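Local structure of lectin-related NK cell receptor LY49L1 (Mus musculus, 3G8K) at residues 46-51 / 84-89. The protein serves as a natural killer cell receptor of the Ly49 family, whose members recognise MHC class I molecules, this chain being its C-type lectin-like domain. The protein carries 1 engineered substitution. Residues are numbered along the deposited sequence; the frame is centred on the assembly and turned at random.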
ATOM      1  N   ASP A  46     -13.015  10.567   3.317  1.00 21.98           N
ATOM      2  CA  ASP A  46     -14.216  10.559   4.141  1.00 22.42           C
ATOM      3  C   ASP A  46     -14.053  11.165   5.491  1.00 23.18           C
ATOM      4  O   ASP A  46     -15.058  11.589   6.086  1.00 22.69           O
ATOM      5  CB  ASP A  46     -14.699   9.116   4.273  1.00 24.97           C
ATOM      6  CG  ASP A  46     -15.492   8.700   3.098  1.00 28.13           C
ATOM      7  OD1 ASP A  46     -15.208   7.636   2.582  1.00 29.51           O
ATOM      8  OD2 ASP A  46     -16.378   9.489   2.657  1.00 34.22           O
ATOM      9  N   ASN A  47     -12.825  11.184   6.002  1.00 23.29           N
ATOM     10  CA  ASN A  47     -12.510  11.656   7.355  1.00 23.71           C
ATOM     11  C   ASN A  47     -11.009  11.812   7.615  1.00 24.29           C
ATOM     12  O   ASN A  47     -10.184  11.462   6.775  1.00 25.77           O
ATOM     13  CB  ASN A  47     -13.176  10.750   8.413  1.00 23.92           C
ATOM     14  CG  ASN A  47     -12.813   9.308   8.243  1.00 20.67           C
ATOM     15  OD1 ASN A  47     -11.661   8.961   8.351  1.00 30.40           O
ATOM     16  ND2 ASN A  47     -13.778   8.450   7.992  1.00 21.18           N
ATOM     17  N   GLU A  48     -10.668  12.390   8.765  1.00 25.76           N
ATOM     18  CA  GLU A  48      -9.291  12.633   9.181  1.00 25.96           C
ATOM     19  C   GLU A  48      -8.466  11.352   9.343  1.00 26.11           C
ATOM     20  O   GLU A  48      -7.273  11.333   8.938  1.00 23.35           O
ATOM     21  CB  GLU A  48      -9.247  13.474  10.456  1.00 28.21           C
ATOM     22  CG  GLU A  48      -9.691  14.990  10.288  1.00 31.17           C
ATOM     23  CD  GLU A  48     -11.219  15.166  10.065  1.00 36.09           C
ATOM     24  OE1 GLU A  48     -11.646  16.320   9.737  1.00 35.58           O
ATOM     25  OE2 GLU A  48     -12.014  14.174  10.275  1.00 39.46           O
ATOM     26  N   ASP A  49      -9.085  10.305   9.904  1.00 26.21           N
ATOM     27  CA  ASP A  49      -8.474   8.956  10.014  1.00 28.88           C
ATOM     28  C   ASP A  49      -7.963   8.465   8.675  1.00 27.63           C
ATOM     29  O   ASP A  49      -6.836   7.935   8.564  1.00 28.01           O
ATOM     30  CB  ASP A  49      -9.493   7.936  10.560  1.00 29.99           C
ATOM     31  CG  ASP A  49      -8.873   6.572  10.925  1.00 37.77           C
ATOM     32  OD1 ASP A  49      -8.055   6.536  11.883  1.00 44.81           O
ATOM     33  OD2 ASP A  49      -9.230   5.516  10.302  1.00 43.80           O
ATOM     34  N   GLU A  50      -8.796   8.652   7.657  1.00 27.16           N
ATOM     35  CA  GLU A  50      -8.484   8.169   6.297  1.00 26.46           C
ATOM     36  C   GLU A  50      -7.358   8.967   5.629  1.00 25.16           C
ATOM     37  O   GLU A  50      -6.371   8.418   5.198  1.00 25.18           O
ATOM     38  CB  GLU A  50      -9.763   8.103   5.453  1.00 27.43           C
ATOM     39  CG  GLU A  50      -9.502   7.640   4.045  1.00 26.42           C
ATOM     40  CD  GLU A  50     -10.742   7.710   3.199  1.00 28.00           C
ATOM     41  OE1 GLU A  50     -10.712   7.225   2.066  1.00 23.05           O
ATOM     42  OE2 GLU A  50     -11.746   8.233   3.690  1.00 25.24           O
ATOM     43  N   LEU A  51      -7.495  10.283   5.642  1.00 26.79           N
ATOM     44  CA  LEU A  51      -6.413  11.187   5.355  1.00 26.40           C
ATOM     45  C   LEU A  51      -5.071  10.861   6.046  1.00 27.35           C
ATOM     46  O   LEU A  51      -4.023  10.887   5.370  1.00 24.34           O
ATOM     47  CB  LEU A  51      -6.807  12.641   5.647  1.00 26.09           C
ATOM     48  CG  LEU A  51      -5.783  13.666   5.115  1.00 26.30           C
ATOM     49  CD1 LEU A  51      -5.504  13.682   3.585  1.00 22.91           C
ATOM     50  CD2 LEU A  51      -6.133  14.977   5.650  1.00 22.51           C
ATOM     51  N   SER A  84     -18.892  13.902   3.018  1.00 29.22           N
ATOM     52  CA  SER A  84     -17.641  13.679   3.723  1.00 28.86           C
ATOM     53  C   SER A  84     -17.688  14.251   5.106  1.00 29.19           C
ATOM     54  O   SER A  84     -18.404  15.242   5.349  1.00 30.54           O
ATOM     55  CB  SER A  84     -16.481  14.319   2.970  1.00 27.28           C
ATOM     56  OG  SER A  84     -15.243  14.164   3.662  1.00 25.89           O
ATOM     57  N   LYS A  85     -16.912  13.642   6.004  1.00 28.84           N
ATOM     58  CA  LYS A  85     -16.729  14.117   7.346  1.00 28.16           C
ATOM     59  C   LYS A  85     -15.336  14.704   7.567  1.00 29.54           C
ATOM     60  O   LYS A  85     -14.889  14.907   8.720  1.00 28.51           O
ATOM     61  CB  LYS A  85     -16.980  12.988   8.335  1.00 29.66           C
ATOM     62  CG  LYS A  85     -18.455  12.699   8.648  1.00 27.04           C
ATOM     63  CD  LYS A  85     -19.290  13.943   8.751  1.00 29.33           C
ATOM     64  CE  LYS A  85     -20.783  13.563   8.633  1.00 26.42           C
ATOM     65  NZ  LYS A  85     -21.686  14.476   9.447  1.00 28.15           N
ATOM     66  N   LEU A  86     -14.642  14.982   6.450  1.00 28.48           N
ATOM     67  CA  LEU A  86     -13.359  15.657   6.448  1.00 27.33           C
ATOM     68  C   LEU A  86     -13.566  17.216   6.503  1.00 28.53           C
ATOM     69  O   LEU A  86     -14.123  17.840   5.546  1.00 28.98           O
ATOM     70  CB  LEU A  86     -12.520  15.178   5.225  1.00 24.70           C
ATOM     71  CG  LEU A  86     -11.065  15.681   5.157  1.00 26.79           C
ATOM     72  CD1 LEU A  86     -10.164  14.967   6.188  1.00 25.41           C
ATOM     73  CD2 LEU A  86     -10.418  15.539   3.785  1.00 26.23           C
ATOM     74  N   ALA A  87     -13.174  17.834   7.618  1.00 29.75           N
ATOM     75  CA  ALA A  87     -13.290  19.271   7.793  1.00 31.17           C
ATOM     76  C   ALA A  87     -12.129  19.918   7.061  1.00 34.02           C
ATOM     77  O   ALA A  87     -10.963  19.512   7.211  1.00 32.85           O
ATOM     78  CB  ALA A  87     -13.306  19.685   9.297  1.00 31.42           C
ATOM     79  N   LEU A  88     -12.459  20.865   6.193  1.00 36.47           N
ATOM     80  CA  LEU A  88     -11.453  21.576   5.452  1.00 39.27           C
ATOM     81  C   LEU A  88     -11.427  22.959   6.040  1.00 41.36           C
ATOM     82  O   LEU A  88     -12.486  23.584   6.273  1.00 42.29           O
ATOM     83  CB  LEU A  88     -11.827  21.650   3.983  1.00 39.53           C
ATOM     84  CG  LEU A  88     -11.956  20.327   3.230  1.00 40.65           C
ATOM     85  CD1 LEU A  88     -12.747  20.577   1.924  1.00 42.86           C
ATOM     86  CD2 LEU A  88     -10.573  19.681   2.983  1.00 42.29           C
ATOM     87  N   ASN A  89     -10.247  23.458   6.336  1.00 42.56           N
ATOM     88  CA  ASN A  89     -10.240  24.858   6.654  1.00 44.53           C
ATOM     89  C   ASN A  89     -10.151  25.672   5.319  1.00 45.05           C
ATOM     90  O   ASN A  89      -9.088  25.738   4.700  1.00 43.14           O
ATOM     91  CB  ASN A  89      -9.138  25.178   7.664  1.00 45.35           C
ATOM     92  CG  ASN A  89      -9.091  26.659   8.000  1.00 47.16           C
ATOM     93  OD1 ASN A  89      -8.051  27.180   8.423  1.00 47.85           O
ATOM     94  ND2 ASN A  89     -10.220  27.353   7.780  1.00 48.69           N
TER
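The capped N-terminus of helix 48-57 in a C-type lectin-like domain is joined here to the long loop between strands 75-78 and 100-104, tied by two hydrogen bonds from loop amides, to the Asp-46 carbonyl and the Glu-48 carboxylate. Lys-85 N donates to Asp-46 O, 2.8 Å away, coming from above the carbonyl plane. Farther along, Glu-48 reaches over to the loop backbone: CG lies anti to the carbonyl carbon (chi1 -70°) and the chain then bends at chi2, which carries the carboxylate to Ala-87. Glu-48 OE1 accepts from Ala-87 N at 3.0 Å on its syn side, though out of the carboxylate plane, with a nearly straight N-H...O angle of 169°. Glu-48 OE2 lies 3.3 Å from Lys-85 O, not a hydrogen bond, since both are acceptors, and perhaps mildly repulsive.

Between these bonds Leu-86 projects its CD1 methyl against the first turn, 3.6 Å from Asn-47 O, while the aliphatic part of Glu-48 passes beside the same methyl. The Leu-51 and Leu-86 side chains cross at about a right angle, Leu-51 CD2 to Leu-86 CD1 4.1 Å; Ile-45 and Leu-108 extend this apolar patch. On the loop side, Ser-84 forms an ST turn, its OG accepting from Leu-86 N at 3.0 Å and also hydrogen-bonded to Ile-45 O. On the helix side, Asn-47 is the N-cap, OD1 receiving Glu-50 N at 3.0 Å. Glu-50 OE2 takes Asp-46 N, and Glu-50 OE1 shares Lys-17 with Asp-46 OD1, while Asp-46 OD2 pairs with Lys-44, salt bridges that should favour charged carboxylates. An N-capped helix start thus lies beside a loop stiffened by an ST turn, fastening the second helix of this C-type lectin-like fold to its long loop region.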